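Local coordinates for protein yeast glycogen phosphorylase (Saccharomyces cerevisiae, PDB 1YGP) that belongs to the carbohydrate phosphorylase family, with the two-domain architecture of the GT-B clan, and carries a bound pyridoxal-5'-phosphate, at residues Y624-L627 and A628-M632; L807-S810 and I811-G815; D823-S826 and Y827-T830. All blocks are in the same frame, centred on the assembly; numbering follows the deposited sequence.

Contact 1: Y624-L627 and A628-M632; sequences YRYL and AMKNM
Y626 and K630, one helical turn apart, run side by side in the same direction, and theirs is the main side-chain meeting here. The lysine lays its CG over one face of the phenol ring, displaced toward the rim, 4.0 Å from CZ of Y626. With CG of Y626 anti to the backbone N (chi1 179°), the ring projects outward from the helix, leaning slightly toward the next turn, alongside the lysine chain. That chain bends at chi2 and again at chi4, which brings NZ of K630 to 3.5 Å from OH of Y626. Both polar ends meet D681, K630 through a salt bridge and Y626 through a weak hydrogen bond.

The aliphatic parts of R625 and M629 also meet, CG of R625 lying 4.2 Å from CG of M629, and the terminal methyl CE of M629 lies obliquely near the guanidinium. R625 turns that group to a salt bridge with D835 and a hydrogen bond with the carbonyl of P647.

All of this sits on helix 615-634, the long helix of the connection between two adjacent parallel strands, 601-606 and 649-654, a beta-alpha-beta crossover in a Rossmann-like domain.

The backbone bonds from A628 to N631 are the regular i to i+4 ladder. It starts with A628 N donating to Y624 O at 2.9 Å and runs on to N631 N, which reaches L627 O. L627 packs on Y790, while Y624 packs on S783 and V787, so helix 782-790 covers this side.

Contact 2: L807-S810 and I811-G815; sequences LVDS and IKYHG
The carbonyl oxygen of D809 is gripped from two directions by the residues that follow it. ND1 of H814 donates to D809 O at 2.8 Å, and the N-H of Y813 reaches the same D809 O at 3.1 Å in a weak, strongly bent bond. The imidazole does not approach on a lone pair: its nitrogen stands 47° out of the carbonyl plane, and the oxygen in turn lies somewhat out of the ring plane. CG of H814 sits beside its own backbone N (chi1 -64°), which folds the ring back against the preceding turn and sets its edge against CA of S810. The carbonyl acceptor implies a proton on ND1. Next to it, H814 N donates to S810 O at 2.8 Å.

Through these bonds the final turn of helix 805-813 passes into the loop leading to helix 820-840, and G815 continues that loop with a positive phi. Earlier in the helix K812 N bonds V808 O at 2.9 Å, whereas I811 N to L807 O is long and weak. L807 O is held more firmly by S810, whose N and OG both donate to it; the hydroxyl comes in the carbonyl plane, on a lone pair, at 2.7 Å from OG to L807 O.

On the outer side the carboxylate of D809 meets the edge of the Y813 ring, OD1 lying 3.1 Å from CE2 of Y813, with the two planes 76° apart. The same OD1 makes a salt bridge with K805. K812 stretches beside V808, arches CG over one face of the Y813 ring and bends at its end, so that NZ of K812 donates to OH of Y813 at 3.0 Å. Inward, L807 and I811 rest on F620 of helix 615-634.

Contact 3: D823-S826 and Y827-T830; sequences DFES and YLAT
L828 lies across the face of the F824 ring from the next turn of helix 820-840. Its CG stands 4.2 Å from the ring centroid and 16° off the normal, a CH-pi contact. The two methyls divide the ring between them: CD2 of L828 is placed over the face, 4.0 Å from CZ of F824, whereas CD1 of L828 sits at the rim, 3.4 Å from CE2 of F824. With CG of F824 anti to its backbone N (chi1 -159°), the ring stands out from the side of the helix, where L828 meets its face. E825 comes at L828 from another side; its chain bends at chi2 and brings OE2 near CD1 of L828, while that same oxygen bonds to the hydroxyl of S783.

Helix 820-840 lies between the parallel sheet on the Y827 side, where that ring meets F759 and its hydroxyl bonds E712, and helices 615-634 and 782-790 on the F824 side. There the phenyl packs on L617, F620 and L784.

S826 O takes two bonds from one residue, T830 N at 3.0 Å and T830 OG1 at 2.8 Å, the hydroxyl coming from above the carbonyl plane. The buried T830 hydroxyl thus donates to a carbonyl that also receives the N-H of T830, and a polar group facing the sheet side has a partner within its own helix.

Overall arrangement
All three contacts belong to the later domain of the GT-B fold, on the same side of the chain's centre, and follow one another in order along the chain. Contact 1 lies on helix 615-634, contact 2 on helix 805-813 and contact 3 on helix 820-840, the next helix after that of contact 2. The centres of contacts 1 and 3 are about 16 Å apart, those of contacts 2 and 3 about 19 Å, and those of contacts 1 and 2 about 23 Å. Only contacts 1 and 3 touch: CD2 of Y624 lies 3.8 Å from CD2 of L828. F620 of helix 615-634 touches both other helices; helix 820-840 packs on the sheet strands, while helix 805-813 rests on the two other helices.

Contact 1: Y624-L627 and A628-M632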
loop_
_atom_site.group_PDB
_atom_site.type_symbol
_atom_site.label_atom_id
_atom_site.label_comp_id
_atom_site.label_asym_id
_atom_site.label_seq_id
_atom_site.Cartn_x
_atom_site.Cartn_y
_atom_site.Cartn_z
ATOM N N TYR A 624 29.807 0.719 -39.625
ATOM C CA TYR A 624 30.332 1.054 -40.948
ATOM C C TYR A 624 31.017 2.415 -40.932
ATOM O O TYR A 624 32.191 2.497 -41.299
ATOM C CB TYR A 624 29.221 1.084 -42.025
ATOM C CG TYR A 624 29.727 1.664 -43.353
ATOM C CD1 TYR A 624 30.500 0.882 -44.218
ATOM C CD2 TYR A 624 29.502 3.020 -43.645
ATOM C CE1 TYR A 624 31.055 1.463 -45.358
ATOM C CE2 TYR A 624 30.057 3.603 -44.777
ATOM C CZ TYR A 624 30.832 2.819 -45.627
ATOM O OH TYR A 624 31.373 3.402 -46.758
ATOM N N ARG A 625 30.327 3.477 -40.532
ATOM C CA ARG A 625 30.915 4.794 -40.498
ATOM C C ARG A 625 32.185 4.732 -39.664
ATOM O O ARG A 625 33.226 5.098 -40.200
ATOM C CB ARG A 625 29.919 5.776 -39.895
ATOM C CG ARG A 625 30.482 7.186 -39.731
ATOM C CD ARG A 625 29.558 8.047 -38.901
ATOM N NE ARG A 625 28.806 8.997 -39.702
ATOM C CZ ARG A 625 28.952 10.308 -39.477
ATOM N NH1 ARG A 625 29.797 10.765 -38.531
ATOM N NH2 ARG A 625 28.209 11.176 -40.159
ATOM N N TYR A 626 32.176 4.194 -38.442
ATOM C CA TYR A 626 33.362 4.109 -37.591
ATOM C C TYR A 626 34.551 3.430 -38.290
ATOM O O TYR A 626 35.686 3.926 -38.276
ATOM C CB TYR A 626 33.021 3.338 -36.320
ATOM C CG TYR A 626 34.192 3.174 -35.374
ATOM C CD1 TYR A 626 34.755 4.301 -34.764
ATOM C CD2 TYR A 626 34.678 1.896 -35.083
ATOM C CE1 TYR A 626 35.802 4.148 -33.850
ATOM C CE2 TYR A 626 35.724 1.737 -34.169
ATOM C CZ TYR A 626 36.277 2.864 -33.555
ATOM O OH TYR A 626 37.287 2.713 -32.620
ATOM N N LEU A 627 34.295 2.295 -38.931
ATOM C CA LEU A 627 35.317 1.577 -39.671
ATOM C C LEU A 627 35.882 2.417 -40.812
ATOM O O LEU A 627 37.095 2.441 -41.044
ATOM C CB LEU A 627 34.705 0.283 -40.187
ATOM C CG LEU A 627 35.251 -1.024 -39.638
ATOM C CD1 LEU A 627 35.741 -0.909 -38.191
ATOM C CD2 LEU A 627 34.133 -2.028 -39.796
ATOM N N ALA A 628 35.023 3.162 -41.486
ATOM C CA ALA A 628 35.446 4.042 -42.545
ATOM C C ALA A 628 36.303 5.189 -41.994
ATOM O O ALA A 628 37.356 5.514 -42.548
ATOM C CB ALA A 628 34.208 4.586 -43.226
ATOM N N MET A 629 35.938 5.771 -40.852
ATOM C CA MET A 629 36.665 6.876 -40.239
ATOM C C MET A 629 38.071 6.469 -39.859
ATOM O O MET A 629 39.059 7.110 -40.205
ATOM C CB MET A 629 36.030 7.347 -38.960
ATOM C CG MET A 629 34.589 7.755 -38.989
ATOM S SD MET A 629 34.215 8.324 -37.318
ATOM C CE MET A 629 34.031 10.035 -37.730
ATOM N N LYS A 630 38.130 5.360 -39.141
ATOM C CA LYS A 630 39.354 4.811 -38.624
ATOM C C LYS A 630 40.343 4.475 -39.710
ATOM O O LYS A 630 41.518 4.848 -39.644
ATOM C CB LYS A 630 39.019 3.566 -37.804
ATOM C CG LYS A 630 39.061 3.848 -36.316
ATOM C CD LYS A 630 40.532 4.116 -36.042
ATOM C CE LYS A 630 40.854 4.455 -34.626
ATOM N NZ LYS A 630 40.535 3.331 -33.769
ATOM N N ASN A 631 39.827 3.806 -40.738
ATOM C CA ASN A 631 40.615 3.412 -41.891
ATOM C C ASN A 631 41.188 4.640 -42.591
ATOM O O ASN A 631 42.345 4.683 -43.005
ATOM C CB ASN A 631 39.726 2.642 -42.836
ATOM C CG ASN A 631 40.532 1.832 -43.827
ATOM O OD1 ASN A 631 40.867 0.675 -43.553
ATOM N ND2 ASN A 631 40.876 2.378 -44.993
ATOM N N MET A 632 40.382 5.696 -42.679
ATOM C CA MET A 632 40.759 6.940 -43.314
ATOM C C MET A 632 41.922 7.536 -42.539
ATOM O O MET A 632 42.961 7.819 -43.148
ATOM C CB MET A 632 39.555 7.892 -43.319
ATOM C CG MET A 632 39.698 9.079 -44.254
ATOM S SD MET A 632 38.217 10.111 -44.398
ATOM C CE MET A 632 37.381 9.148 -45.619
#

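Contact 2: L807-S810 and I811-G815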
loop_
_atom_site.group_PDB
_atom_site.type_symbol
_atom_site.label_atom_id
_atom_site.label_comp_id
_atom_site.label_asym_id
_atom_site.label_seq_id
_atom_site.Cartn_x
_atom_site.Cartn_y
_atom_site.Cartn_z
ATOM N N LEU A 807 23.135 -13.056 -34.809
ATOM C CA LEU A 807 22.726 -11.881 -35.558
ATOM C C LEU A 807 23.337 -11.944 -36.960
ATOM O O LEU A 807 22.614 -11.996 -37.955
ATOM C CB LEU A 807 23.195 -10.647 -34.792
ATOM C CG LEU A 807 22.740 -9.281 -35.257
ATOM C CD1 LEU A 807 21.218 -9.251 -35.345
ATOM C CD2 LEU A 807 23.242 -8.233 -34.281
ATOM N N VAL A 808 24.666 -12.035 -37.063
ATOM C CA VAL A 808 25.386 -12.130 -38.334
ATOM C C VAL A 808 24.857 -13.306 -39.135
ATOM O O VAL A 808 24.501 -13.144 -40.302
ATOM C CB VAL A 808 26.886 -12.312 -38.070
ATOM C CG1 VAL A 808 27.664 -12.451 -39.351
ATOM C CG2 VAL A 808 27.398 -11.086 -37.379
ATOM N N ASP A 809 24.713 -14.482 -38.548
ATOM C CA ASP A 809 24.177 -15.602 -39.289
ATOM C C ASP A 809 22.715 -15.488 -39.637
ATOM O O ASP A 809 22.277 -16.275 -40.483
ATOM C CB ASP A 809 24.366 -16.895 -38.533
ATOM C CG ASP A 809 25.816 -17.267 -38.265
ATOM O OD1 ASP A 809 26.735 -16.713 -38.884
ATOM O OD2 ASP A 809 26.011 -18.129 -37.407
ATOM N N SER A 810 21.886 -14.611 -39.074
ATOM C CA SER A 810 20.512 -14.553 -39.550
ATOM C C SER A 810 20.537 -13.872 -40.918
ATOM O O SER A 810 19.953 -14.407 -41.874
ATOM C CB SER A 810 19.621 -13.789 -38.555
ATOM O OG SER A 810 19.941 -12.430 -38.281
ATOM N N ILE A 811 21.323 -12.790 -41.069
ATOM C CA ILE A 811 21.440 -12.062 -42.332
ATOM C C ILE A 811 22.150 -12.907 -43.377
ATOM O O ILE A 811 21.601 -13.224 -44.433
ATOM C CB ILE A 811 22.233 -10.739 -42.165
ATOM C CG1 ILE A 811 21.516 -9.836 -41.210
ATOM C CG2 ILE A 811 22.361 -10.026 -43.492
ATOM C CD1 ILE A 811 22.204 -8.505 -41.000
ATOM N N LYS A 812 23.360 -13.306 -42.997
ATOM C CA LYS A 812 24.296 -14.030 -43.834
ATOM C C LYS A 812 23.936 -15.471 -44.163
ATOM O O LYS A 812 24.555 -16.047 -45.059
ATOM C CB LYS A 812 25.636 -13.977 -43.135
ATOM C CG LYS A 812 26.800 -14.123 -44.045
ATOM C CD LYS A 812 28.025 -13.970 -43.190
ATOM C CE LYS A 812 29.263 -14.217 -44.040
ATOM N NZ LYS A 812 29.273 -15.578 -44.561
ATOM N N TYR A 813 22.998 -16.117 -43.456
ATOM C CA TYR A 813 22.687 -17.516 -43.716
ATOM C C TYR A 813 21.235 -17.836 -43.471
ATOM O O TYR A 813 20.871 -19.006 -43.556
ATOM C CB TYR A 813 23.484 -18.491 -42.824
ATOM C CG TYR A 813 24.998 -18.409 -42.885
ATOM C CD1 TYR A 813 25.712 -18.980 -43.929
ATOM C CD2 TYR A 813 25.667 -17.739 -41.870
ATOM C CE1 TYR A 813 27.099 -18.877 -43.951
ATOM C CE2 TYR A 813 27.048 -17.629 -41.880
ATOM C CZ TYR A 813 27.750 -18.200 -42.924
ATOM O OH TYR A 813 29.123 -18.084 -42.921
ATOM N N HIS A 814 20.321 -16.962 -43.065
ATOM C CA HIS A 814 18.935 -17.410 -42.924
ATOM C C HIS A 814 18.015 -16.443 -43.647
ATOM O O HIS A 814 17.119 -15.781 -43.124
ATOM C CB HIS A 814 18.578 -17.533 -41.434
ATOM C CG HIS A 814 19.441 -18.610 -40.828
ATOM N ND1 HIS A 814 20.594 -18.458 -40.187
ATOM C CD2 HIS A 814 19.207 -19.952 -40.960
ATOM C CE1 HIS A 814 21.086 -19.642 -39.928
ATOM N NE2 HIS A 814 20.242 -20.529 -40.399
ATOM N N GLY A 815 18.359 -16.299 -44.915
ATOM C CA GLY A 815 17.602 -15.498 -45.848
ATOM C C GLY A 815 17.394 -14.031 -45.519
ATOM O O GLY A 815 16.648 -13.422 -46.286
#

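Contact 3: D823-S826 and Y827-T830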
loop_
_atom_site.group_PDB
_atom_site.type_symbol
_atom_site.label_atom_id
_atom_site.label_comp_id
_atom_site.label_asym_id
_atom_site.label_seq_id
_atom_site.Cartn_x
_atom_site.Cartn_y
_atom_site.Cartn_z
ATOM N N ASP A 823 18.501 -2.844 -47.929
ATOM C CA ASP A 823 18.421 -1.433 -47.646
ATOM C C ASP A 823 19.732 -0.821 -47.195
ATOM O O ASP A 823 19.814 0.413 -47.170
ATOM C CB ASP A 823 17.310 -1.220 -46.601
ATOM C CG ASP A 823 15.917 -1.628 -47.069
ATOM O OD1 ASP A 823 15.675 -1.821 -48.262
ATOM O OD2 ASP A 823 15.038 -1.742 -46.236
ATOM N N PHE A 824 20.795 -1.595 -46.938
ATOM C CA PHE A 824 22.007 -1.026 -46.351
ATOM C C PHE A 824 22.618 0.128 -47.129
ATOM O O PHE A 824 22.838 1.216 -46.583
ATOM C CB PHE A 824 23.092 -2.096 -46.164
ATOM C CG PHE A 824 24.121 -1.650 -45.123
ATOM C CD1 PHE A 824 23.707 -1.355 -43.816
ATOM C CD2 PHE A 824 25.468 -1.495 -45.474
ATOM C CE1 PHE A 824 24.637 -0.899 -42.869
ATOM C CE2 PHE A 824 26.382 -1.040 -44.512
ATOM C CZ PHE A 824 25.976 -0.736 -43.210
ATOM N N GLU A 825 22.818 -0.054 -48.432
ATOM C CA GLU A 825 23.417 0.985 -49.244
ATOM C C GLU A 825 22.587 2.252 -49.372
ATOM O O GLU A 825 23.127 3.356 -49.327
ATOM C CB GLU A 825 23.719 0.391 -50.613
ATOM C CG GLU A 825 25.137 -0.189 -50.684
ATOM C CD GLU A 825 26.206 0.852 -50.347
ATOM O OE1 GLU A 825 26.293 1.873 -51.041
ATOM O OE2 GLU A 825 26.940 0.648 -49.377
ATOM N N SER A 826 21.266 2.093 -49.467
ATOM C CA SER A 826 20.332 3.191 -49.583
ATOM C C SER A 826 20.378 3.963 -48.279
ATOM O O SER A 826 20.515 5.192 -48.305
ATOM C CB SER A 826 18.946 2.609 -49.846
ATOM O OG SER A 826 17.859 3.522 -50.032
ATOM N N TYR A 827 20.316 3.263 -47.138
ATOM C CA TYR A 827 20.396 3.858 -45.810
ATOM C C TYR A 827 21.648 4.718 -45.660
ATOM O O TYR A 827 21.589 5.895 -45.273
ATOM C CB TYR A 827 20.384 2.729 -44.782
ATOM C CG TYR A 827 20.463 3.206 -43.342
ATOM C CD1 TYR A 827 19.440 3.995 -42.807
ATOM C CD2 TYR A 827 21.559 2.855 -42.561
ATOM C CE1 TYR A 827 19.512 4.437 -41.493
ATOM C CE2 TYR A 827 21.633 3.291 -41.244
ATOM C CZ TYR A 827 20.611 4.082 -40.722
ATOM O OH TYR A 827 20.701 4.578 -39.436
ATOM N N LEU A 828 22.800 4.155 -45.977
ATOM C CA LEU A 828 24.028 4.922 -45.945
ATOM C C LEU A 828 24.006 6.138 -46.896
ATOM O O LEU A 828 24.434 7.239 -46.502
ATOM C CB LEU A 828 25.173 4.007 -46.302
ATOM C CG LEU A 828 25.418 2.793 -45.437
ATOM C CD1 LEU A 828 26.584 2.032 -46.033
ATOM C CD2 LEU A 828 25.709 3.195 -44.008
ATOM N N ALA A 829 23.454 6.024 -48.105
ATOM C CA ALA A 829 23.369 7.144 -49.029
ATOM C C ALA A 829 22.536 8.299 -48.498
ATOM O O ALA A 829 22.906 9.471 -48.583
ATOM C CB ALA A 829 22.754 6.697 -50.329
ATOM N N THR A 830 21.411 7.983 -47.878
ATOM C CA THR A 830 20.554 8.991 -47.283
ATOM C C THR A 830 21.294 9.631 -46.118
ATOM O O THR A 830 21.139 10.827 -45.853
ATOM C CB THR A 830 19.284 8.357 -46.763
ATOM O OG1 THR A 830 18.825 7.409 -47.723
ATOM C CG2 THR A 830 18.234 9.413 -46.511
#